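Local coordinates for protein CrmK (Actinoalloteichus sp. WH1-2216-6, PDB 5I1V) that acts as an oxidase with covalently bound FAD and takes part in recycling shunt product during caerulomycin biosynthesis, at residues 243-248 and 354-359; 349-354 and 373-378; 359-364 and 425-430. One frame throughout, in Å; residues are numbered along the deposited sequence.

Contact 1: 243-248 and 354-359; sequences LVSNFL and EQLAAA
The two helical segments come closest at Val244 and Leu356, whose CA atoms lie 7.8 Å apart, and each of these residues turns its CB toward the opposite backbone. Within each segment the i to i+4 backbone ladder is intact, with Leu248 N bonded to Val244 O and Ala359 N to Gln355 O. Leu356 supplies most of the surface that is buried. Its isobutyl group forks over the other helix: CD2 rests on Val244 CG1 at 3.7 Å, while CD1 passes the same methyl at 3.9 Å and reaches Ser245. Val244 offers CG1 because this branch stands opposite the backbone N (chi1 172°), with CG2 set beside that N. The pair belongs to the helical layer packed on the large antiparallel sheet of what is probably the substrate-binding domain, as in other berberine bridge enzyme-like oxidases; Val244 and Leu356 both also touch Tyr377 of strand 374-379. Ser245 OG approaches Leu356 CD1 to 3.4 Å, a polar atom against a methyl. The hydroxyl of Ser245 bonds within its own helix, to Val241 O one turn earlier. Val241 also adds its side chain to the packing on Leu356.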
ATOM      1  N   LEU A 243       6.002 -19.177  27.401  1.00 32.16           N
ATOM      2  CA  LEU A 243       6.012 -18.949  25.952  1.00 30.58           C
ATOM      3  C   LEU A 243       7.034 -17.906  25.473  1.00 28.19           C
ATOM      4  O   LEU A 243       7.835 -18.175  24.599  1.00 28.99           O
ATOM      5  CB  LEU A 243       4.632 -18.520  25.483  1.00 32.03           C
ATOM      6  CG  LEU A 243       4.584 -18.151  24.000  1.00 31.43           C
ATOM      7  CD1 LEU A 243       4.975 -19.357  23.164  1.00 31.81           C
ATOM      8  CD2 LEU A 243       3.214 -17.629  23.631  1.00 31.48           C
ATOM      9  N   VAL A 244       6.989 -16.717  26.039  1.00 29.54           N
ATOM     10  CA  VAL A 244       7.978 -15.700  25.698  1.00 30.39           C
ATOM     11  C   VAL A 244       9.394 -16.160  26.084  1.00 30.31           C
ATOM     12  O   VAL A 244      10.350 -15.901  25.345  1.00 27.87           O
ATOM     13  CB  VAL A 244       7.673 -14.354  26.386  1.00 29.42           C
ATOM     14  CG1 VAL A 244       8.829 -13.380  26.168  1.00 30.16           C
ATOM     15  CG2 VAL A 244       6.373 -13.790  25.873  1.00 28.03           C
ATOM     16  N   SER A 245       9.554 -16.768  27.262  1.00 28.80           N
ATOM     17  CA  SER A 245      10.868 -17.322  27.664  1.00 28.62           C
ATOM     18  C   SER A 245      11.362 -18.320  26.629  1.00 27.88           C
ATOM     19  O   SER A 245      12.522 -18.302  26.245  1.00 28.08           O
ATOM     20  CB  SER A 245      10.806 -18.008  29.044  1.00 30.11           C
ATOM     21  OG  SER A 245      10.488 -17.048  30.017  1.00 31.12           O
ATOM     22  N   ASN A 246      10.488 -19.219  26.190  1.00 29.52           N
ATOM     23  CA  ASN A 246      10.871 -20.187  25.149  1.00 27.16           C
ATOM     24  C   ASN A 246      11.361 -19.531  23.877  1.00 27.27           C
ATOM     25  O   ASN A 246      12.324 -19.998  23.282  1.00 24.73           O
ATOM     26  CB  ASN A 246       9.739 -21.129  24.797  1.00 25.38           C
ATOM     27  CG  ASN A 246       9.431 -22.101  25.923  1.00 26.79           C
ATOM     28  OD1 ASN A 246      10.209 -22.220  26.868  1.00 28.88           O
ATOM     29  ND2 ASN A 246       8.322 -22.790  25.819  1.00 24.81           N
ATOM     30  N   PHE A 247      10.638 -18.492  23.452  1.00 28.94           N
ATOM     31  CA  PHE A 247      11.004 -17.710  22.257  1.00 27.83           C
ATOM     32  C   PHE A 247      12.380 -17.088  22.430  1.00 26.74           C
ATOM     33  O   PHE A 247      13.252 -17.270  21.608  1.00 27.16           O
ATOM     34  CB  PHE A 247       9.974 -16.609  22.025  1.00 28.23           C
ATOM     35  CG  PHE A 247      10.204 -15.828  20.751  1.00 26.92           C
ATOM     36  CD1 PHE A 247       9.749 -16.316  19.544  1.00 27.64           C
ATOM     37  CD2 PHE A 247      10.861 -14.615  20.765  1.00 29.25           C
ATOM     38  CE1 PHE A 247       9.952 -15.606  18.354  1.00 29.36           C
ATOM     39  CE2 PHE A 247      11.088 -13.899  19.580  1.00 26.21           C
ATOM     40  CZ  PHE A 247      10.612 -14.388  18.382  1.00 26.48           C
ATOM     41  N   LEU A 248      12.582 -16.386  23.542  1.00 28.98           N
ATOM     42  CA  LEU A 248      13.853 -15.708  23.783  1.00 31.06           C
ATOM     43  C   LEU A 248      15.011 -16.693  23.844  1.00 32.66           C
ATOM     44  O   LEU A 248      16.073 -16.443  23.234  1.00 30.49           O
ATOM     45  CB  LEU A 248      13.807 -14.859  25.044  1.00 30.08           C
ATOM     46  CG  LEU A 248      12.748 -13.762  25.064  1.00 33.45           C
ATOM     47  CD1 LEU A 248      12.741 -13.051  26.401  1.00 36.40           C
ATOM     48  CD2 LEU A 248      12.920 -12.774  23.940  1.00 36.93           C
ATOM     49  N   GLU A 354      10.482 -11.898  36.193  1.00 38.75           N
ATOM     50  CA  GLU A 354       9.757 -10.751  36.776  1.00 43.27           C
ATOM     51  C   GLU A 354       9.432  -9.695  35.695  1.00 36.82           C
ATOM     52  O   GLU A 354       8.332  -9.169  35.660  1.00 36.29           O
ATOM     53  CB  GLU A 354      10.540 -10.084  37.925  1.00 48.17           C
ATOM     54  CG  GLU A 354      10.819 -10.969  39.141  1.00 55.59           C
ATOM     55  CD  GLU A 354      12.096 -11.819  39.026  1.00 62.15           C
ATOM     56  OE1 GLU A 354      12.669 -11.932  37.911  1.00 66.76           O
ATOM     57  OE2 GLU A 354      12.537 -12.384  40.061  1.00 63.60           O
ATOM     58  N   GLN A 355      10.394  -9.399  34.815  1.00 35.10           N
ATOM     59  CA  GLN A 355      10.118  -8.550  33.646  1.00 32.18           C
ATOM     60  C   GLN A 355       8.933  -9.046  32.847  1.00 32.14           C
ATOM     61  O   GLN A 355       8.059  -8.252  32.469  1.00 32.33           O
ATOM     62  CB  GLN A 355      11.346  -8.448  32.752  1.00 31.46           C
ATOM     63  CG  GLN A 355      12.398  -7.533  33.324  1.00 30.27           C
ATOM     64  CD  GLN A 355      13.608  -7.435  32.431  1.00 32.32           C
ATOM     65  OE1 GLN A 355      14.290  -8.422  32.212  1.00 29.19           O
ATOM     66  NE2 GLN A 355      13.883  -6.237  31.915  1.00 28.89           N
ATOM     67  N   LEU A 356       8.870 -10.358  32.613  1.00 30.92           N
ATOM     68  CA  LEU A 356       7.755 -10.915  31.877  1.00 30.92           C
ATOM     69  C   LEU A 356       6.423 -10.876  32.639  1.00 32.03           C
ATOM     70  O   LEU A 356       5.393 -10.627  32.021  1.00 29.48           O
ATOM     71  CB  LEU A 356       8.071 -12.316  31.356  1.00 31.45           C
ATOM     72  CG  LEU A 356       9.298 -12.340  30.450  1.00 31.36           C
ATOM     73  CD1 LEU A 356       9.606 -13.765  29.986  1.00 32.23           C
ATOM     74  CD2 LEU A 356       9.104 -11.385  29.271  1.00 32.32           C
ATOM     75  N   ALA A 357       6.412 -11.096  33.951  1.00 32.42           N
ATOM     76  CA  ALA A 357       5.141 -10.927  34.703  1.00 35.21           C
ATOM     77  C   ALA A 357       4.697  -9.451  34.803  1.00 35.61           C
ATOM     78  O   ALA A 357       3.509  -9.148  34.783  1.00 35.43           O
ATOM     79  CB  ALA A 357       5.209 -11.563  36.083  1.00 37.13           C
ATOM     80  N   ALA A 358       5.656  -8.544  34.899  1.00 35.19           N
ATOM     81  CA  ALA A 358       5.367  -7.118  34.769  1.00 37.09           C
ATOM     82  C   ALA A 358       4.682  -6.799  33.430  1.00 34.90           C
ATOM     83  O   ALA A 358       3.764  -6.015  33.380  1.00 34.48           O
ATOM     84  CB  ALA A 358       6.635  -6.299  34.927  1.00 35.99           C
ATOM     85  N   ALA A 359       5.130  -7.430  32.353  1.00 36.38           N
ATOM     86  CA  ALA A 359       4.546  -7.201  31.029  1.00 34.09           C
ATOM     87  C   ALA A 359       3.184  -7.797  31.016  1.00 34.32           C
ATOM     88  O   ALA A 359       2.238  -7.144  30.604  1.00 31.18           O
ATOM     89  CB  ALA A 359       5.372  -7.849  29.948  1.00 34.17           C
TER

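Contact 2: 349-354 and 373-378; sequences GPHTRE and AAMEYI
His351 and Tyr377 carry most of this contact, the histidine reaching from the loop that follows strand 339-347 to a ring standing on strand 374-379. Pro350 leads the chain into His351, whose CB is directed at the strand. With CG turned beside the backbone N (chi1 -78°), the imidazole presents its ND1 edge to the phenol. His351 ND1 and Tyr377 OH are 3.0 Å apart and hydrogen-bonded, each able to serve as donor; the bond is bent, at 147°. Each ring receives the other's polar atom at its edge and near its plane, so neither lies over the other's face: the centroids are 5.6 Å apart and the planes 72° from each other. Alongside the bond, Tyr377 CE1 stands 3.5 Å from His351 ND1. Met375, two residues earlier on the same side of the strand, approaches the imidazole obliquely, its CE 4.4 Å from His351 CE1. Next comes Thr352, the N-cap of helix 353-364: Thr352 OG1 caps Gln355 N at 3.0 Å, and Gln355 OE1 returns a bond to Thr352 N, a reciprocal capping box. Helix 353-364 thus packs against the eight-stranded antiparallel sheet and is joined to it at its N-terminal loop by the His-Tyr bond, consistent with the substrate-binding domain of berberine bridge enzyme-like oxidases.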
ATOM      1  N   GLY A 349      20.477 -10.380  25.929  1.00 33.43           N
ATOM      2  CA  GLY A 349      20.197 -11.412  26.920  1.00 33.93           C
ATOM      3  C   GLY A 349      18.695 -11.417  27.107  1.00 37.89           C
ATOM      4  O   GLY A 349      17.980 -10.560  26.522  1.00 34.84           O
ATOM      5  N   PRO A 350      18.181 -12.390  27.882  1.00 35.01           N
ATOM      6  CA  PRO A 350      16.745 -12.512  27.959  1.00 35.27           C
ATOM      7  C   PRO A 350      16.161 -11.583  28.976  1.00 33.48           C
ATOM      8  O   PRO A 350      16.857 -11.163  29.912  1.00 33.36           O
ATOM      9  CB  PRO A 350      16.533 -13.959  28.432  1.00 38.51           C
ATOM     10  CG  PRO A 350      17.756 -14.270  29.236  1.00 38.12           C
ATOM     11  CD  PRO A 350      18.880 -13.456  28.638  1.00 38.62           C
ATOM     12  N   HIS A 351      14.884 -11.288  28.806  1.00 32.77           N
ATOM     13  CA  HIS A 351      14.091 -10.741  29.891  1.00 31.53           C
ATOM     14  C   HIS A 351      13.950 -11.773  30.988  1.00 34.38           C
ATOM     15  O   HIS A 351      13.816 -12.962  30.711  1.00 33.67           O
ATOM     16  CB  HIS A 351      12.716 -10.336  29.433  1.00 32.20           C
ATOM     17  CG  HIS A 351      12.695  -9.037  28.706  1.00 31.47           C
ATOM     18  ND1 HIS A 351      11.734  -8.728  27.774  1.00 33.66           N
ATOM     19  CD2 HIS A 351      13.523  -7.970  28.769  1.00 32.11           C
ATOM     20  CE1 HIS A 351      11.955  -7.512  27.310  1.00 33.18           C
ATOM     21  NE2 HIS A 351      13.034  -7.028  27.894  1.00 30.22           N
ATOM     22  N   THR A 352      13.997 -11.297  32.224  1.00 36.70           N
ATOM     23  CA  THR A 352      13.826 -12.159  33.397  1.00 38.24           C
ATOM     24  C   THR A 352      12.371 -12.544  33.530  1.00 40.80           C
ATOM     25  O   THR A 352      11.494 -11.968  32.895  1.00 33.82           O
ATOM     26  CB  THR A 352      14.167 -11.422  34.691  1.00 39.57           C
ATOM     27  OG1 THR A 352      13.204 -10.372  34.906  1.00 40.08           O
ATOM     28  CG2 THR A 352      15.607 -10.866  34.660  1.00 38.96           C
ATOM     29  N   ARG A 353      12.099 -13.490  34.423  1.00 44.10           N
ATOM     30  CA  ARG A 353      10.735 -13.872  34.716  1.00 43.44           C
ATOM     31  C   ARG A 353       9.902 -12.719  35.323  1.00 38.95           C
ATOM     32  O   ARG A 353       8.727 -12.594  34.991  1.00 41.31           O
ATOM     33  CB  ARG A 353      10.711 -15.158  35.592  1.00 49.36           C
ATOM     34  CG  ARG A 353       9.536 -15.270  36.571  1.00 60.18           C
ATOM     35  CD  ARG A 353       9.167 -16.702  36.999  1.00 66.92           C
ATOM     36  NE  ARG A 353       9.330 -17.643  35.884  1.00 76.34           N
ATOM     37  CZ  ARG A 353      10.403 -18.406  35.664  1.00 78.91           C
ATOM     38  NH1 ARG A 353      11.444 -18.396  36.501  1.00 83.54           N
ATOM     39  NH2 ARG A 353      10.433 -19.190  34.596  1.00 79.11           N
ATOM     40  N   GLU A 354      10.482 -11.898  36.193  1.00 38.75           N
ATOM     41  CA  GLU A 354       9.757 -10.751  36.776  1.00 43.27           C
ATOM     42  C   GLU A 354       9.432  -9.695  35.695  1.00 36.82           C
ATOM     43  O   GLU A 354       8.332  -9.169  35.660  1.00 36.29           O
ATOM     44  CB  GLU A 354      10.540 -10.084  37.925  1.00 48.17           C
ATOM     45  CG  GLU A 354      10.819 -10.969  39.141  1.00 55.59           C
ATOM     46  CD  GLU A 354      12.096 -11.819  39.026  1.00 62.15           C
ATOM     47  OE1 GLU A 354      12.669 -11.932  37.911  1.00 66.76           O
ATOM     48  OE2 GLU A 354      12.537 -12.384  40.061  1.00 63.60           O
ATOM     49  N   ALA A 373      -2.582  -2.021  20.905  1.00 31.55           N
ATOM     50  CA  ALA A 373      -1.476  -1.966  21.825  1.00 28.79           C
ATOM     51  C   ALA A 373      -0.721  -3.289  21.860  1.00 28.17           C
ATOM     52  O   ALA A 373      -1.324  -4.354  21.962  1.00 27.32           O
ATOM     53  CB  ALA A 373      -1.962  -1.594  23.215  1.00 31.83           C
ATOM     54  N   ALA A 374       0.604  -3.215  21.793  1.00 26.89           N
ATOM     55  CA  ALA A 374       1.453  -4.409  21.721  1.00 26.40           C
ATOM     56  C   ALA A 374       2.897  -4.125  22.086  1.00 27.29           C
ATOM     57  O   ALA A 374       3.379  -2.989  21.976  1.00 27.61           O
ATOM     58  CB  ALA A 374       1.389  -5.033  20.358  1.00 25.33           C
ATOM     59  N   MET A 375       3.567  -5.170  22.553  1.00 26.92           N
ATOM     60  CA  MET A 375       4.999  -5.217  22.461  1.00 28.44           C
ATOM     61  C   MET A 375       5.366  -6.383  21.562  1.00 27.53           C
ATOM     62  O   MET A 375       4.617  -7.360  21.418  1.00 29.49           O
ATOM     63  CB  MET A 375       5.713  -5.228  23.827  1.00 30.94           C
ATOM     64  CG  MET A 375       5.458  -6.408  24.718  1.00 33.01           C
ATOM     65  SD  MET A 375       6.376  -6.230  26.277  1.00 34.66           S
ATOM     66  CE  MET A 375       8.066  -6.280  25.661  1.00 36.70           C
ATOM     67  N   GLU A 376       6.495  -6.222  20.893  1.00 27.33           N
ATOM     68  CA  GLU A 376       6.981  -7.206  19.946  1.00 27.83           C
ATOM     69  C   GLU A 376       8.413  -7.577  20.213  1.00 25.81           C
ATOM     70  O   GLU A 376       9.230  -6.733  20.580  1.00 25.83           O
ATOM     71  CB  GLU A 376       6.911  -6.664  18.505  1.00 31.37           C
ATOM     72  CG  GLU A 376       5.604  -6.059  18.073  1.00 37.16           C
ATOM     73  CD  GLU A 376       5.619  -5.576  16.602  1.00 45.00           C
ATOM     74  OE1 GLU A 376       6.711  -5.328  16.012  1.00 43.12           O
ATOM     75  OE2 GLU A 376       4.516  -5.432  16.034  1.00 52.77           O
ATOM     76  N   TYR A 377       8.713  -8.850  19.974  1.00 25.62           N
ATOM     77  CA  TYR A 377      10.068  -9.364  20.023  1.00 27.63           C
ATOM     78  C   TYR A 377      10.490  -9.747  18.610  1.00 24.25           C
ATOM     79  O   TYR A 377       9.869 -10.568  17.974  1.00 25.42           O
ATOM     80  CB  TYR A 377      10.118 -10.588  20.923  1.00 28.88           C
ATOM     81  CG  TYR A 377       9.872 -10.287  22.357  1.00 28.89           C
ATOM     82  CD1 TYR A 377      10.922  -9.957  23.193  1.00 30.23           C
ATOM     83  CD2 TYR A 377       8.606 -10.367  22.899  1.00 30.27           C
ATOM     84  CE1 TYR A 377      10.723  -9.713  24.523  1.00 31.06           C
ATOM     85  CE2 TYR A 377       8.400 -10.118  24.240  1.00 31.09           C
ATOM     86  CZ  TYR A 377       9.467  -9.817  25.046  1.00 30.23           C
ATOM     87  OH  TYR A 377       9.265  -9.548  26.373  1.00 31.99           O
ATOM     88  N   ILE A 378      11.576  -9.162  18.143  1.00 23.81           N
ATOM     89  CA  ILE A 378      11.982  -9.241  16.737  1.00 23.97           C
ATOM     90  C   ILE A 378      13.365  -9.862  16.602  1.00 23.46           C
ATOM     91  O   ILE A 378      14.328  -9.316  17.086  1.00 22.64           O
ATOM     92  CB  ILE A 378      12.046  -7.820  16.132  1.00 27.04           C
ATOM     93  CG1 ILE A 378      10.718  -7.096  16.351  1.00 29.88           C
ATOM     94  CG2 ILE A 378      12.387  -7.878  14.633  1.00 27.98           C
ATOM     95  CD1 ILE A 378      10.782  -5.590  16.316  1.00 35.74           C
TER

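Contact 3: 359-364 and 425-430; sequences AYRHLS and YRDIHS
The imidazole of His362 meets Asp427 at its edge and Arg361 over one face. Asp427 OD2 lies near the ring plane and accepts a hydrogen bond from His362 NE2 at 2.5 Å (152°), a doubtfully short separation. The oxygen is approached from its anti side, with NE2 29° out of the carboxylate plane, and ring and carboxylate planes are turned 47° apart. On the ring's face Arg361 NE stands 3.9 Å above the plane, offset toward the rim, while His362 CE1 sits over the centre of the guanidinium. Arg361 arrives there because its chain bends at chi2 and chi3; its NH2 remains 4.0 Å from Asp427 OD2, a charge attraction beyond salt-bridge range. The second carboxylate oxygen is engaged from the syn side, but well above the carboxylate plane, by Arg426 NE, 3.2 Å from Asp427 OD1, in an intrahelical salt bridge. This salt bridge and the nearby Arg361 charge would probably favour the ionised form of Asp427. On the side nearer the sheet, where the CA atoms of Ala359 and Ile428 are 6.4 Å apart, Ile428 CD1 reaches Ala359 CB at 3.7 Å. Helix 353-364 and the end of helix 414-428 thus sit side by side on the sheet: Ala359 and Ile428 both rest on Met375 of strand 374-379, Trp420 NE1 bonds His362 O, and Tyr425 packs edge-to-face with Tyr404 of strand 400-408.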
ATOM      1  N   ALA A 359       5.130  -7.430  32.353  1.00 36.38           N
ATOM      2  CA  ALA A 359       4.546  -7.201  31.029  1.00 34.09           C
ATOM      3  C   ALA A 359       3.184  -7.797  31.016  1.00 34.32           C
ATOM      4  O   ALA A 359       2.238  -7.144  30.604  1.00 31.18           O
ATOM      5  CB  ALA A 359       5.372  -7.849  29.948  1.00 34.17           C
ATOM      6  N   TYR A 360       3.062  -9.033  31.504  1.00 34.38           N
ATOM      7  CA  TYR A 360       1.725  -9.669  31.574  1.00 34.46           C
ATOM      8  C   TYR A 360       0.704  -8.772  32.263  1.00 33.32           C
ATOM      9  O   TYR A 360      -0.429  -8.618  31.791  1.00 32.36           O
ATOM     10  CB  TYR A 360       1.781 -11.034  32.229  1.00 35.25           C
ATOM     11  CG  TYR A 360       0.490 -11.807  32.074  1.00 36.89           C
ATOM     12  CD1 TYR A 360       0.172 -12.444  30.881  1.00 35.56           C
ATOM     13  CD2 TYR A 360      -0.426 -11.889  33.126  1.00 36.87           C
ATOM     14  CE1 TYR A 360      -1.019 -13.168  30.746  1.00 39.37           C
ATOM     15  CE2 TYR A 360      -1.622 -12.582  32.996  1.00 38.24           C
ATOM     16  CZ  TYR A 360      -1.914 -13.228  31.824  1.00 39.09           C
ATOM     17  OH  TYR A 360      -3.124 -13.915  31.730  1.00 43.06           O
ATOM     18  N   ARG A 361       1.122  -8.142  33.344  1.00 34.98           N
ATOM     19  CA  ARG A 361       0.220  -7.316  34.145  1.00 39.22           C
ATOM     20  C   ARG A 361      -0.398  -6.168  33.351  1.00 36.35           C
ATOM     21  O   ARG A 361      -1.598  -5.917  33.436  1.00 32.82           O
ATOM     22  CB  ARG A 361       0.972  -6.741  35.349  1.00 46.02           C
ATOM     23  CG  ARG A 361       0.068  -6.119  36.406  1.00 54.60           C
ATOM     24  CD  ARG A 361      -0.142  -4.620  36.214  1.00 63.51           C
ATOM     25  NE  ARG A 361       0.795  -3.849  37.035  1.00 71.45           N
ATOM     26  CZ  ARG A 361       0.525  -2.682  37.613  1.00 77.13           C
ATOM     27  NH1 ARG A 361      -0.671  -2.103  37.480  1.00 79.31           N
ATOM     28  NH2 ARG A 361       1.462  -2.092  38.345  1.00 80.48           N
ATOM     29  N   HIS A 362       0.436  -5.462  32.585  1.00 33.75           N
ATOM     30  CA  HIS A 362      -0.038  -4.393  31.708  1.00 31.91           C
ATOM     31  C   HIS A 362      -0.737  -4.930  30.456  1.00 31.45           C
ATOM     32  O   HIS A 362      -1.706  -4.342  29.979  1.00 33.03           O
ATOM     33  CB  HIS A 362       1.139  -3.491  31.335  1.00 31.60           C
ATOM     34  CG  HIS A 362       1.715  -2.755  32.496  1.00 31.55           C
ATOM     35  ND1 HIS A 362       1.116  -1.632  33.035  1.00 34.84           N
ATOM     36  CD2 HIS A 362       2.803  -3.004  33.262  1.00 32.42           C
ATOM     37  CE1 HIS A 362       1.825  -1.212  34.071  1.00 34.34           C
ATOM     38  NE2 HIS A 362       2.854  -2.025  34.229  1.00 33.55           N
ATOM     39  N   LEU A 363      -0.257  -6.043  29.901  1.00 32.15           N
ATOM     40  CA  LEU A 363      -0.935  -6.671  28.737  1.00 31.63           C
ATOM     41  C   LEU A 363      -2.290  -7.328  29.037  1.00 33.22           C
ATOM     42  O   LEU A 363      -3.123  -7.409  28.139  1.00 31.33           O
ATOM     43  CB  LEU A 363      -0.022  -7.698  28.064  1.00 32.40           C
ATOM     44  CG  LEU A 363       1.270  -7.132  27.447  1.00 30.02           C
ATOM     45  CD1 LEU A 363       2.229  -8.281  27.153  1.00 29.53           C
ATOM     46  CD2 LEU A 363       0.963  -6.335  26.180  1.00 30.37           C
ATOM     47  N   SER A 364      -2.529  -7.812  30.267  1.00 35.63           N
ATOM     48  CA  SER A 364      -3.903  -8.276  30.592  1.00 39.61           C
ATOM     49  C   SER A 364      -4.805  -7.263  31.320  1.00 41.57           C
ATOM     50  O   SER A 364      -6.004  -7.513  31.462  1.00 45.19           O
ATOM     51  CB  SER A 364      -3.878  -9.567  31.416  1.00 40.89           C
ATOM     52  OG  SER A 364      -3.119  -9.378  32.564  1.00 38.18           O
ATOM     53  N   TYR A 425       6.566   0.144  29.731  1.00 27.53           N
ATOM     54  CA  TYR A 425       7.977   0.216  29.394  1.00 27.71           C
ATOM     55  C   TYR A 425       8.776   0.554  30.637  1.00 29.61           C
ATOM     56  O   TYR A 425       9.857   0.009  30.839  1.00 30.10           O
ATOM     57  CB  TYR A 425       8.166   1.290  28.330  1.00 27.42           C
ATOM     58  CG  TYR A 425       9.513   1.477  27.719  1.00 26.00           C
ATOM     59  CD1 TYR A 425       9.858   0.807  26.538  1.00 23.89           C
ATOM     60  CD2 TYR A 425      10.397   2.419  28.224  1.00 24.84           C
ATOM     61  CE1 TYR A 425      11.090   1.047  25.919  1.00 22.43           C
ATOM     62  CE2 TYR A 425      11.614   2.651  27.614  1.00 24.19           C
ATOM     63  CZ  TYR A 425      11.943   1.961  26.458  1.00 22.46           C
ATOM     64  OH  TYR A 425      13.137   2.264  25.874  1.00 23.94           O
ATOM     65  N   ARG A 426       8.254   1.441  31.472  1.00 32.00           N
ATOM     66  CA  ARG A 426       8.974   1.797  32.688  1.00 35.63           C
ATOM     67  C   ARG A 426       9.070   0.592  33.615  1.00 34.87           C
ATOM     68  O   ARG A 426      10.123   0.318  34.148  1.00 35.49           O
ATOM     69  CB  ARG A 426       8.335   2.947  33.456  1.00 39.92           C
ATOM     70  CG  ARG A 426       9.068   3.201  34.778  1.00 43.50           C
ATOM     71  CD  ARG A 426       8.228   3.965  35.777  1.00 47.41           C
ATOM     72  NE  ARG A 426       6.919   3.362  35.992  1.00 49.30           N
ATOM     73  CZ  ARG A 426       5.841   4.041  36.398  1.00 56.86           C
ATOM     74  NH1 ARG A 426       5.910   5.359  36.652  1.00 54.40           N
ATOM     75  NH2 ARG A 426       4.681   3.401  36.548  1.00 57.13           N
ATOM     76  N   ASP A 427       7.975  -0.124  33.780  1.00 36.83           N
ATOM     77  CA  ASP A 427       7.961  -1.269  34.697  1.00 37.85           C
ATOM     78  C   ASP A 427       8.861  -2.383  34.209  1.00 38.51           C
ATOM     79  O   ASP A 427       9.659  -2.920  34.987  1.00 36.51           O
ATOM     80  CB  ASP A 427       6.538  -1.760  34.889  1.00 41.32           C
ATOM     81  CG  ASP A 427       5.698  -0.809  35.746  1.00 43.29           C
ATOM     82  OD1 ASP A 427       6.233   0.201  36.279  1.00 45.25           O
ATOM     83  OD2 ASP A 427       4.488  -1.092  35.894  1.00 45.54           O
ATOM     84  N   ILE A 428       8.790  -2.687  32.904  1.00 32.50           N
ATOM     85  CA  ILE A 428       9.685  -3.686  32.336  1.00 32.68           C
ATOM     86  C   ILE A 428      11.139  -3.276  32.625  1.00 30.80           C
ATOM     87  O   ILE A 428      11.960  -4.146  32.938  1.00 32.35           O
ATOM     88  CB  ILE A 428       9.381  -3.980  30.848  1.00 30.86           C
ATOM     89  CG1 ILE A 428       8.142  -4.844  30.752  1.00 32.73           C
ATOM     90  CG2 ILE A 428      10.538  -4.703  30.165  1.00 33.50           C
ATOM     91  CD1 ILE A 428       7.582  -4.970  29.356  1.00 32.91           C
ATOM     92  N   HIS A 429      11.456  -1.977  32.604  1.00 30.31           N
ATOM     93  CA  HIS A 429      12.840  -1.546  32.834  1.00 33.09           C
ATOM     94  C   HIS A 429      13.117  -0.950  34.225  1.00 32.96           C
ATOM     95  O   HIS A 429      14.039  -0.157  34.359  1.00 34.12           O
ATOM     96  CB  HIS A 429      13.290  -0.537  31.748  1.00 32.72           C
ATOM     97  CG  HIS A 429      13.219  -1.092  30.364  1.00 31.10           C
ATOM     98  ND1 HIS A 429      12.116  -0.936  29.560  1.00 30.44           N
ATOM     99  CD2 HIS A 429      14.087  -1.867  29.669  1.00 33.15           C
ATOM    100  CE1 HIS A 429      12.324  -1.548  28.410  1.00 32.86           C
ATOM    101  NE2 HIS A 429      13.499  -2.153  28.465  1.00 30.02           N
ATOM    102  N   SER A 430      12.340  -1.322  35.241  1.00 36.79           N
ATOM    103  CA  SER A 430      12.444  -0.658  36.554  1.00 39.53           C
ATOM    104  C   SER A 430      13.791  -0.881  37.256  1.00 40.58           C
ATOM    105  O   SER A 430      14.202  -0.057  38.077  1.00 44.02           O
ATOM    106  CB  SER A 430      11.283  -1.042  37.484  1.00 38.70           C
ATOM    107  OG  SER A 430      11.253  -2.427  37.709  1.00 41.87           O
TER

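How the contacts relate
Helix 353-364 runs through all three contacts: its start follows the loop of contact 2, its first turn faces helix 237-253 in contact 1, and its later turns meet helix 414-428 in contact 3. Contacts 1 and 2 are the nearest, with centres 6 Å apart, and join where Leu356 CD2 packs on Tyr377 OH at 3.4 Å. Contacts 2 and 3, about 9 Å apart between centres, meet through Met375 SD and Ile428 CD1 at 3.5 Å. Gln355 NE2 links contact 1 to contact 3 by a probable hydrogen bond to Ile428 O. Contacts 1 and 3 lie away from the flavin site; the Tyr377 side chain of contact 2 is about 14 Å from FAD.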